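Local coordinates for protein O-methyltransferase (PDB 3MCZ) that probably transfers a methyl group from S-adenosylmethionine to an oxygen atom of a substrate not yet identified, working as a dimer, at residues 45-54 and 95-106; 176-187 and 248-257. All coordinates share one frame; numbering follows the deposited sequence. Where two conformers were deposited one is given.

Contacts 1 and 2 sample the two domains of this chain, a helical dimerisation domain and a Rossmann-like domain, as in related O-methyltransferases. Contact 1, between 45-54 and 95-106, joins the weakly bonded turn after helix 35-46 to helix 97-103 and the residues flanking it; contact 2, between 176-187 and 248-257, pairs two central strands of the methyltransferase sheet. They follow one another along the chain and lie on opposite sides of its centre, with their own centres 39 Å apart and their nearest atoms about 19 Å apart. Contact 1 borders the second subunit, whereas contact 2 carries the strand ends where S-adenosylmethionine binds in relatives.

Contact 1 of 2, residues 45-54 and 95-106; sequences VADKLFDLTQ and NTALTERYLTTT
In the winged-helix-like dimerisation domain, the weakly helical turn 49-52 and the residues after it are bonded to N95 and T105, which flank helix 97-103, and to E100 within it. N95, at the end of the second strand of the hairpin, is central. Its ND2 gives a nearly straight bond to F50 O (2.7 Å), in the carbonyl plane and on a lone pair, and a second to E100 OE1; both acceptors lie close to the amide plane, which fixes the rotation of the amide. T53 OG1 donates to N95 OD1 over 2.6 Å, while N95 N bonds T53 O. For F50, chi1 of -58° sets CG beside the backbone N and swings the ring between T99 and L103. The ring takes N95 OD1 near its plane at the edge, and T99 CG2 comes obliquely to CD1 at 3.4 Å. L103 runs alongside the same ring, CD1 lying 3.9 Å from F50 CE2, and its CD2 meets V45 CG2; L103 also packs on L28 of the second subunit, so this apolar patch continues into the dimer interface. Q54 crosses E100 at about a right angle, NE2 meeting OE2 from above the carboxylate plane. Beyond the helix, D51 turns both oxygens to T105: OD2 faces T105 OG1 at a doubtfully short distance, and OD1 receives T105 N on its syn lone pair, nearly straight, at 3.0 Å.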
loop_
_atom_site.group_PDB
_atom_site.type_symbol
_atom_site.label_atom_id
_atom_site.label_comp_id
_atom_site.label_asym_id
_atom_site.label_seq_id
_atom_site.Cartn_x
_atom_site.Cartn_y
_atom_site.Cartn_z
ATOM N N VAL A 45 -11.976 6.299 6.625
ATOM C CA VAL A 45 -12.230 5.778 7.961
ATOM C C VAL A 45 -11.943 6.853 9.015
ATOM O O VAL A 45 -12.779 7.053 9.925
ATOM C CB VAL A 45 -11.419 4.501 8.220
ATOM C CG1 VAL A 45 -11.487 4.070 9.699
ATOM C CG2 VAL A 45 -11.955 3.364 7.352
ATOM N N ALA A 46 -10.804 7.554 8.868
ATOM C CA ALA A 46 -10.360 8.576 9.852
ATOM C C ALA A 46 -11.303 9.739 9.964
ATOM O O ALA A 46 -11.549 10.244 11.070
ATOM C CB ALA A 46 -8.973 9.103 9.532
ATOM N N ASP A 47 -11.812 10.197 8.818
ATOM C CA ASP A 47 -12.733 11.322 8.779
ATOM C C ASP A 47 -14.182 10.846 8.968
ATOM O O ASP A 47 -15.104 11.650 8.907
ATOM C CB ASP A 47 -12.586 12.078 7.441
ATOM C CG ASP A 47 -12.381 13.599 7.622
ATOM O OD1 ASP A 47 -12.361 14.082 8.780
ATOM O OD2 ASP A 47 -12.247 14.328 6.608
ATOM N N LYS A 48 -14.379 9.549 9.210
ATOM C CA LYS A 48 -15.714 8.958 9.419
ATOM C C LYS A 48 -16.711 9.313 8.286
ATOM O O LYS A 48 -17.876 9.651 8.539
ATOM C CB LYS A 48 -16.302 9.345 10.793
ATOM C CG LYS A 48 -15.396 8.991 11.970
ATOM C CD LYS A 48 -15.946 9.531 13.303
ATOM C CE LYS A 48 -15.053 9.067 14.468
ATOM N NZ LYS A 48 -13.713 9.750 14.452
ATOM N N LEU A 49 -16.245 9.252 7.048
ATOM C CA LEU A 49 -17.083 9.588 5.901
ATOM C C LEU A 49 -18.278 8.648 5.800
ATOM O O LEU A 49 -19.386 9.051 5.443
ATOM C CB LEU A 49 -16.241 9.508 4.618
ATOM C CG LEU A 49 -16.951 9.781 3.297
ATOM C CD1 LEU A 49 -17.485 11.208 3.229
ATOM C CD2 LEU A 49 -15.996 9.505 2.126
ATOM N N PHE A 50 -18.059 7.382 6.127
ATOM C CA PHE A 50 -19.095 6.357 5.934
ATOM C C PHE A 50 -20.265 6.429 6.926
ATOM O O PHE A 50 -21.322 5.811 6.708
ATOM C CB PHE A 50 -18.472 4.968 5.945
ATOM C CG PHE A 50 -17.424 4.778 4.901
ATOM C CD1 PHE A 50 -17.731 4.897 3.562
ATOM C CD2 PHE A 50 -16.097 4.479 5.263
ATOM C CE1 PHE A 50 -16.740 4.700 2.593
ATOM C CE2 PHE A 50 -15.114 4.285 4.303
ATOM C CZ PHE A 50 -15.439 4.400 2.963
ATOM N N ASP A 51 -20.074 7.182 8.003
ATOM C CA ASP A 51 -21.152 7.471 8.927
ATOM C C ASP A 51 -22.139 8.421 8.255
ATOM O O ASP A 51 -23.345 8.311 8.480
ATOM C CB ASP A 51 -20.613 8.087 10.226
ATOM C CG ASP A 51 -20.066 7.040 11.190
ATOM O OD1 ASP A 51 -19.616 5.963 10.743
ATOM O OD2 ASP A 51 -20.105 7.286 12.415
ATOM N N LEU A 52 -21.637 9.361 7.451
ATOM C CA LEU A 52 -22.518 10.292 6.715
ATOM C C LEU A 52 -23.316 9.574 5.631
ATOM O O LEU A 52 -24.508 9.848 5.435
ATOM C CB LEU A 52 -21.725 11.446 6.092
ATOM C CG LEU A 52 -22.564 12.594 5.503
ATOM C CD1 LEU A 52 -23.298 13.401 6.595
ATOM C CD2 LEU A 52 -21.690 13.508 4.646
ATOM N N THR A 53 -22.663 8.637 4.943
ATOM C CA THR A 53 -23.261 7.933 3.821
ATOM C C THR A 53 -24.053 6.677 4.235
ATOM O O THR A 53 -24.366 5.847 3.395
ATOM C CB THR A 53 -22.164 7.584 2.745
ATOM O OG1 THR A 53 -21.053 6.920 3.360
ATOM C CG2 THR A 53 -21.644 8.849 2.079
ATOM N N GLN A 54 -24.406 6.549 5.517
ATOM C CA GLN A 54 -25.378 5.524 5.952
ATOM C C GLN A 54 -26.724 5.748 5.270
ATOM O O GLN A 54 -27.500 4.808 5.055
ATOM C CB GLN A 54 -25.561 5.534 7.465
ATOM C CG GLN A 54 -24.435 4.806 8.225
ATOM C CD GLN A 54 -24.711 4.748 9.722
ATOM O OE1 GLN A 54 -24.821 5.791 10.383
ATOM N NE2 GLN A 54 -24.842 3.527 10.263
ATOM N N ASN A 95 -23.669 3.769 1.444
ATOM C CA ASN A 95 -22.842 2.630 1.809
ATOM C C ASN A 95 -23.314 1.320 1.236
ATOM O O ASN A 95 -24.499 1.007 1.254
ATOM C CB ASN A 95 -22.806 2.453 3.323
ATOM C CG ASN A 95 -22.118 3.587 4.021
ATOM O OD1 ASN A 95 -21.372 4.334 3.402
ATOM N ND2 ASN A 95 -22.343 3.705 5.324
ATOM N N THR A 96 -22.355 0.518 0.802
ATOM C CA THR A 96 -22.626 -0.868 0.462
ATOM C C THR A 96 -22.749 -1.702 1.740
ATOM O O THR A 96 -22.455 -1.216 2.836
ATOM C CB THR A 96 -21.510 -1.455 -0.362
ATOM O OG1 THR A 96 -20.278 -1.308 0.364
ATOM C CG2 THR A 96 -21.436 -0.720 -1.702
ATOM N N ALA A 97 -23.179 -2.954 1.574
ATOM C CA ALA A 97 -23.342 -3.874 2.697
ATOM C C ALA A 97 -22.038 -4.016 3.485
ATOM O O ALA A 97 -22.015 -3.888 4.698
ATOM C CB ALA A 97 -23.860 -5.239 2.209
ATOM N N LEU A 98 -20.938 -4.249 2.778
ATOM C CA LEU A 98 -19.618 -4.362 3.418
ATOM C C LEU A 98 -19.283 -3.118 4.261
ATOM O O LEU A 98 -18.894 -3.207 5.422
ATOM C CB LEU A 98 -18.552 -4.522 2.324
ATOM C CG LEU A 98 -17.108 -4.762 2.764
ATOM C CD1 LEU A 98 -16.988 -6.144 3.386
ATOM C CD2 LEU A 98 -16.172 -4.584 1.577
ATOM N N THR A 99 -19.432 -1.951 3.660
ATOM C CA THR A 99 -19.163 -0.706 4.358
ATOM C C THR A 99 -20.067 -0.542 5.571
ATOM O O THR A 99 -19.619 -0.190 6.646
ATOM C CB THR A 99 -19.357 0.476 3.404
ATOM O OG1 THR A 99 -18.459 0.298 2.308
ATOM C CG2 THR A 99 -19.099 1.827 4.117
ATOM N N GLU A 100 -21.354 -0.825 5.411
ATOM C CA GLU A 100 -22.268 -0.619 6.512
ATOM C C GLU A 100 -21.857 -1.512 7.700
ATOM O O GLU A 100 -21.819 -1.059 8.849
ATOM C CB GLU A 100 -23.706 -0.887 6.062
ATOM C CG GLU A 100 -24.741 -0.431 7.090
ATOM C CD GLU A 100 -24.925 1.081 7.169
ATOM O OE1 GLU A 100 -24.467 1.829 6.267
ATOM O OE2 GLU A 100 -25.570 1.518 8.156
ATOM N N ARG A 101 -21.505 -2.759 7.410
ATOM C CA ARG A 101 -21.192 -3.695 8.457
ATOM C C ARG A 101 -19.862 -3.406 9.158
ATOM O O ARG A 101 -19.761 -3.541 10.360
ATOM C CB ARG A 101 -21.187 -5.124 7.909
ATOM C CG ARG A 101 -20.805 -6.165 8.949
ATOM C CD ARG A 101 -21.151 -7.550 8.488
ATOM N NE ARG A 101 -21.027 -8.495 9.584
ATOM C CZ ARG A 101 -21.119 -9.815 9.464
ATOM N NH1 ARG A 101 -21.353 -10.389 8.286
ATOM N NH2 ARG A 101 -20.985 -10.563 10.539
ATOM N N TYR A 102 -18.829 -3.058 8.412
ATOM C CA TYR A 102 -17.466 -3.015 8.988
ATOM C C TYR A 102 -16.863 -1.636 9.119
ATOM O O TYR A 102 -15.860 -1.457 9.800
ATOM C CB TYR A 102 -16.527 -3.914 8.182
ATOM C CG TYR A 102 -16.947 -5.367 8.134
ATOM C CD1 TYR A 102 -16.816 -6.197 9.243
ATOM C CD2 TYR A 102 -17.475 -5.910 6.978
ATOM C CE1 TYR A 102 -17.213 -7.554 9.195
ATOM C CE2 TYR A 102 -17.876 -7.260 6.913
ATOM C CZ TYR A 102 -17.729 -8.071 8.013
ATOM O OH TYR A 102 -18.132 -9.388 7.925
ATOM N N LEU A 103 -17.448 -0.638 8.462
ATOM C CA LEU A 103 -16.805 0.679 8.385
ATOM C C LEU A 103 -17.664 1.818 8.944
ATOM O O LEU A 103 -17.326 2.993 8.776
ATOM C CB LEU A 103 -16.418 0.971 6.935
ATOM C CG LEU A 103 -15.382 0.034 6.294
ATOM C CD1 LEU A 103 -15.164 0.437 4.804
ATOM C CD2 LEU A 103 -14.081 0.026 7.117
ATOM N N THR A 104 -18.773 1.476 9.602
ATOM C CA THR A 104 -19.600 2.448 10.291
ATOM C C THR A 104 -19.327 2.361 11.800
ATOM O O THR A 104 -19.298 1.261 12.367
ATOM C CB THR A 104 -21.117 2.233 10.007
ATOM O OG1 THR A 104 -21.519 0.891 10.332
ATOM C CG2 THR A 104 -21.411 2.528 8.534
ATOM N N THR A 105 -19.139 3.514 12.444
ATOM C CA THR A 105 -18.701 3.548 13.844
ATOM C C THR A 105 -19.706 2.882 14.816
ATOM O O THR A 105 -19.328 2.392 15.876
ATOM C CB THR A 105 -18.473 4.999 14.324
ATOM O OG1 THR A 105 -19.714 5.690 14.279
ATOM C CG2 THR A 105 -17.483 5.730 13.454
ATOM N N THR A 106 -20.968 2.847 14.422
ATOM C CA THR A 106 -22.024 2.305 15.250
ATOM C C THR A 106 -22.161 0.793 15.092
ATOM O O THR A 106 -22.959 0.187 15.809
ATOM C CB THR A 106 -23.381 2.967 14.883
ATOM O OG1 THR A 106 -23.564 2.968 13.447
ATOM C CG2 THR A 106 -23.417 4.416 15.375
HETATM O O HOH W 1 -17.224 5.569 9.341
HETATM O O HOH W 2 -26.721 3.196 12.749
#

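Contact 2 of 2, residues 176-187 and 248-257; sequences VFARARTVIDLA and AADVVMLNDC
The side chains of F177 and V251 cross at about a right angle, V251 CG1 coming obliquely to within 3.6 Å of F177 CE1, and the ring turns its edge to selenomethionine M253. The SE atom lies 5.4 Å from the ring centroid and 79° off its normal, a Met-aromatic contact made in the region of the ring plane. V176 CG2 sits over the centre of one face of that ring and also touches V251 CG2. Further along the same side of the sheet, the M253 chain bends at chi3 (-72°) and brings its methyl CE to 3.6 Å from D185 CG and within reach of V183 CG1.

On the other side of the sheet the packing is aliphatic. I184 CG1 rests against A249 CB, and L186 passes obliquely over V252, where CD1 and CG1 are tight at 3.5 Å. Between the two layers the parallel strands bond alternately: V251 N to T182 O, I184 N to V251 O, M253 N to I184 O, and L186 N to M253 O.

At the start of the pair, where the chain turns at D250, one carboxylate oxygen serves two amides. OD2 accepts from R181 N at 2.8 Å and from T182 N at 3.2 Å, both on its anti side but from opposite faces of the plane; a water adds a third bond. At the far end a water that accepts from N255 N probably also reaches D185 OD1. Strand 205-210 flanks 182-186 and strand 281-288 flanks 251-255, giving the order 3-2-1-4-5-7-6 of the Rossmann-like class I methyltransferase fold, with 182-186 and 251-255, the first and fourth strands of the sheet along the chain, side by side at its centre.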
loop_
_atom_site.group_PDB
_atom_site.type_symbol
_atom_site.label_atom_id
_atom_site.label_comp_id
_atom_site.label_asym_id
_atom_site.label_seq_id
_atom_site.Cartn_x
_atom_site.Cartn_y
_atom_site.Cartn_z
ATOM N N VAL A 176 -7.173 -29.695 27.342
ATOM C CA VAL A 176 -6.313 -29.546 28.494
ATOM C C VAL A 176 -6.984 -28.739 29.608
ATOM O O VAL A 176 -6.501 -28.750 30.725
ATOM C CB VAL A 176 -4.964 -28.871 28.137
ATOM C CG1 VAL A 176 -4.192 -29.725 27.103
ATOM C CG2 VAL A 176 -5.186 -27.384 27.683
ATOM N N PHE A 177 -8.067 -28.030 29.296
ATOM C CA PHE A 177 -8.738 -27.165 30.283
ATOM C C PHE A 177 -9.773 -27.885 31.130
ATOM O O PHE A 177 -10.028 -27.447 32.233
ATOM C CB PHE A 177 -9.387 -25.948 29.606
ATOM C CG PHE A 177 -8.387 -24.962 29.072
ATOM C CD1 PHE A 177 -7.530 -24.286 29.931
ATOM C CD2 PHE A 177 -8.268 -24.738 27.707
ATOM C CE1 PHE A 177 -6.578 -23.427 29.444
ATOM C CE2 PHE A 177 -7.305 -23.833 27.212
ATOM C CZ PHE A 177 -6.473 -23.171 28.075
ATOM N N ALA A 178 -10.311 -29.013 30.643
ATOM C CA ALA A 178 -11.501 -29.654 31.236
ATOM C C ALA A 178 -11.233 -30.113 32.678
ATOM O O ALA A 178 -12.090 -29.963 33.524
ATOM C CB ALA A 178 -11.957 -30.869 30.379
ATOM N N ARG A 179 -10.026 -30.628 32.950
ATOM C CA ARG A 179 -9.671 -31.125 34.281
ATOM C C ARG A 179 -8.632 -30.234 34.988
ATOM O O ARG A 179 -8.099 -30.600 36.042
ATOM C CB ARG A 179 -9.140 -32.560 34.197
ATOM C CG ARG A 179 -10.074 -33.617 33.581
ATOM C CD ARG A 179 -11.134 -34.098 34.524
ATOM N NE ARG A 179 -11.940 -35.207 33.971
ATOM C CZ ARG A 179 -13.147 -35.572 34.428
ATOM N NH1 ARG A 179 -13.711 -34.928 35.460
ATOM N NH2 ARG A 179 -13.808 -36.587 33.859
ATOM N N ALA A 180 -8.325 -29.096 34.378
ATOM C CA ALA A 180 -7.401 -28.119 34.927
ATOM C C ALA A 180 -8.162 -27.285 36.000
ATOM O O ALA A 180 -9.409 -27.268 36.042
ATOM C CB ALA A 180 -6.895 -27.230 33.835
ATOM N N ARG A 181 -7.404 -26.656 36.892
ATOM C CA ARG A 181 -7.953 -25.691 37.840
ATOM C C ARG A 181 -7.371 -24.318 37.713
ATOM O O ARG A 181 -8.047 -23.350 37.994
ATOM C CB ARG A 181 -7.721 -26.178 39.271
ATOM C CG ARG A 181 -8.488 -27.415 39.609
ATOM C CD ARG A 181 -10.000 -27.220 39.453
ATOM N NE ARG A 181 -10.573 -26.142 40.288
ATOM C CZ ARG A 181 -10.914 -26.270 41.574
ATOM N NH1 ARG A 181 -10.746 -27.424 42.226
ATOM N NH2 ARG A 181 -11.418 -25.227 42.220
ATOM N N THR A 182 -6.097 -24.228 37.335
ATOM C CA THR A 182 -5.418 -22.946 37.290
ATOM C C THR A 182 -4.704 -22.738 35.968
ATOM O O THR A 182 -4.185 -23.694 35.362
ATOM C CB THR A 182 -4.375 -22.814 38.405
ATOM O OG1 THR A 182 -3.471 -23.932 38.340
ATOM C CG2 THR A 182 -5.074 -22.733 39.804
ATOM N N VAL A 183 -4.709 -21.474 35.545
ATOM C CA VAL A 183 -4.115 -21.017 34.311
ATOM C C VAL A 183 -3.289 -19.742 34.552
ATOM O O VAL A 183 -3.732 -18.804 35.234
ATOM C CB VAL A 183 -5.190 -20.646 33.248
ATOM C CG1 VAL A 183 -4.514 -20.266 31.897
ATOM C CG2 VAL A 183 -6.194 -21.726 33.059
ATOM N N ILE A 184 -2.122 -19.683 33.932
ATOM C CA ILE A 184 -1.302 -18.489 33.883
ATOM C C ILE A 184 -1.153 -18.043 32.410
ATOM O O ILE A 184 -0.744 -18.840 31.562
ATOM C CB ILE A 184 0.055 -18.771 34.539
ATOM C CG1 ILE A 184 -0.108 -18.908 36.037
ATOM C CG2 ILE A 184 1.059 -17.710 34.183
ATOM C CD1 ILE A 184 1.165 -19.255 36.777
ATOM N N ASP A 185 -1.539 -16.796 32.114
ATOM C CA ASP A 185 -1.446 -16.193 30.756
ATOM C C ASP A 185 -0.249 -15.214 30.753
ATOM O O ASP A 185 -0.324 -14.092 31.292
ATOM C CB ASP A 185 -2.764 -15.458 30.431
ATOM C CG ASP A 185 -2.950 -15.139 28.938
ATOM O OD1 ASP A 185 -2.173 -15.637 28.067
ATOM O OD2 ASP A 185 -3.921 -14.386 28.631
ATOM N N LEU A 186 0.843 -15.641 30.149
ATOM C CA LEU A 186 2.082 -14.891 30.160
ATOM C C LEU A 186 2.057 -13.854 29.020
ATOM O O LEU A 186 1.801 -14.189 27.868
ATOM C CB LEU A 186 3.286 -15.826 30.036
ATOM C CG LEU A 186 3.535 -16.851 31.171
ATOM C CD1 LEU A 186 4.620 -17.862 30.714
ATOM C CD2 LEU A 186 3.890 -16.207 32.519
ATOM N N ALA A 187 2.297 -12.586 29.342
ATOM C CA ALA A 187 2.236 -11.558 28.311
ATOM C C ALA A 187 0.802 -11.498 27.797
ATOM O O ALA A 187 0.567 -11.257 26.601
ATOM C CB ALA A 187 3.210 -11.871 27.154
ATOM N N ALA A 248 3.109 -21.584 39.682
ATOM C CA ALA A 248 2.721 -22.903 39.190
ATOM C C ALA A 248 1.270 -22.843 38.703
ATOM O O ALA A 248 0.400 -22.209 39.360
ATOM C CB ALA A 248 2.861 -23.948 40.306
ATOM N N ALA A 249 0.992 -23.491 37.570
ATOM C CA ALA A 249 -0.381 -23.647 37.109
ATOM C C ALA A 249 -0.515 -24.925 36.322
ATOM O O ALA A 249 0.481 -25.474 35.848
ATOM C CB ALA A 249 -0.837 -22.453 36.255
ATOM N N ASP A 250 -1.761 -25.366 36.147
ATOM C CA ASP A 250 -2.052 -26.526 35.302
ATOM C C ASP A 250 -1.847 -26.243 33.810
ATOM O O ASP A 250 -1.435 -27.128 33.058
ATOM C CB ASP A 250 -3.483 -26.979 35.549
ATOM C CG ASP A 250 -3.691 -27.444 36.982
ATOM O OD1 ASP A 250 -2.806 -28.184 37.467
ATOM O OD2 ASP A 250 -4.695 -27.033 37.636
ATOM N N VAL A 251 -2.182 -25.029 33.401
ATOM C CA VAL A 251 -2.001 -24.552 32.046
ATOM C C VAL A 251 -1.326 -23.187 32.033
ATOM O O VAL A 251 -1.716 -22.252 32.745
ATOM C CB VAL A 251 -3.317 -24.510 31.219
ATOM C CG1 VAL A 251 -3.013 -24.072 29.758
ATOM C CG2 VAL A 251 -4.009 -25.849 31.218
ATOM N N VAL A 252 -0.250 -23.078 31.245
ATOM C CA VAL A 252 0.503 -21.839 31.120
ATOM C C VAL A 252 0.439 -21.462 29.650
ATOM O O VAL A 252 0.641 -22.303 28.788
ATOM C CB VAL A 252 1.977 -22.029 31.589
ATOM C CG1 VAL A 252 2.820 -20.759 31.363
ATOM C CG2 VAL A 252 2.010 -22.514 33.068
HETATM N N MSE A 253 0.147 -20.199 29.338
HETATM C CA MSE A 253 -0.013 -19.816 27.943
HETATM C C MSE A 253 0.977 -18.716 27.559
HETATM O O MSE A 253 1.165 -17.783 28.310
HETATM C CB MSE A 253 -1.440 -19.326 27.681
HETATM C CG MSE A 253 -2.501 -20.261 28.127
HETATM SE SE MSE A 253 -4.264 -19.805 27.482
HETATM C CE MSE A 253 -4.586 -18.296 28.533
ATOM N N LEU A 254 1.545 -18.868 26.370
ATOM C CA LEU A 254 2.372 -17.886 25.678
ATOM C C LEU A 254 1.746 -17.673 24.303
ATOM O O LEU A 254 2.154 -18.301 23.336
ATOM C CB LEU A 254 3.767 -18.442 25.461
ATOM C CG LEU A 254 4.840 -18.252 26.508
ATOM C CD1 LEU A 254 6.060 -19.088 26.095
ATOM C CD2 LEU A 254 5.230 -16.732 26.718
ATOM N N ASN A 255 0.757 -16.800 24.203
ATOM C CA ASN A 255 -0.024 -16.738 22.972
ATOM C C ASN A 255 0.417 -15.567 22.114
ATOM O O ASN A 255 0.316 -14.431 22.554
ATOM C CB ASN A 255 -1.509 -16.610 23.302
ATOM C CG ASN A 255 -2.072 -17.874 23.925
ATOM O OD1 ASN A 255 -2.904 -17.806 24.835
ATOM N ND2 ASN A 255 -1.596 -19.031 23.459
ATOM N N ASP A 256 0.966 -15.860 20.920
ATOM C CA ASP A 256 1.194 -14.851 19.879
ATOM C C ASP A 256 2.043 -13.717 20.442
ATOM O O ASP A 256 1.705 -12.546 20.240
ATOM C CB ASP A 256 -0.179 -14.346 19.389
ATOM C CG ASP A 256 -0.154 -13.648 18.027
ATOM O OD1 ASP A 256 0.770 -13.864 17.212
ATOM O OD2 ASP A 256 -1.134 -12.893 17.767
ATOM N N CYS A 257 3.149 -14.071 21.124
ATOM C CA CYS A 257 4.049 -13.108 21.785
ATOM C C CYS A 257 5.539 -13.428 21.705
ATOM O O CYS A 257 6.369 -12.572 22.026
ATOM C CB CYS A 257 3.679 -12.941 23.259
ATOM S SG CYS A 257 3.871 -14.499 24.220
HETATM O O HOH W 3 -3.827 -25.916 39.950
HETATM O O HOH W 4 -0.247 -15.229 26.248
HETATM O O HOH W 5 -2.978 -15.101 25.816
HETATM O O HOH W 6 -0.546 -12.775 24.649
#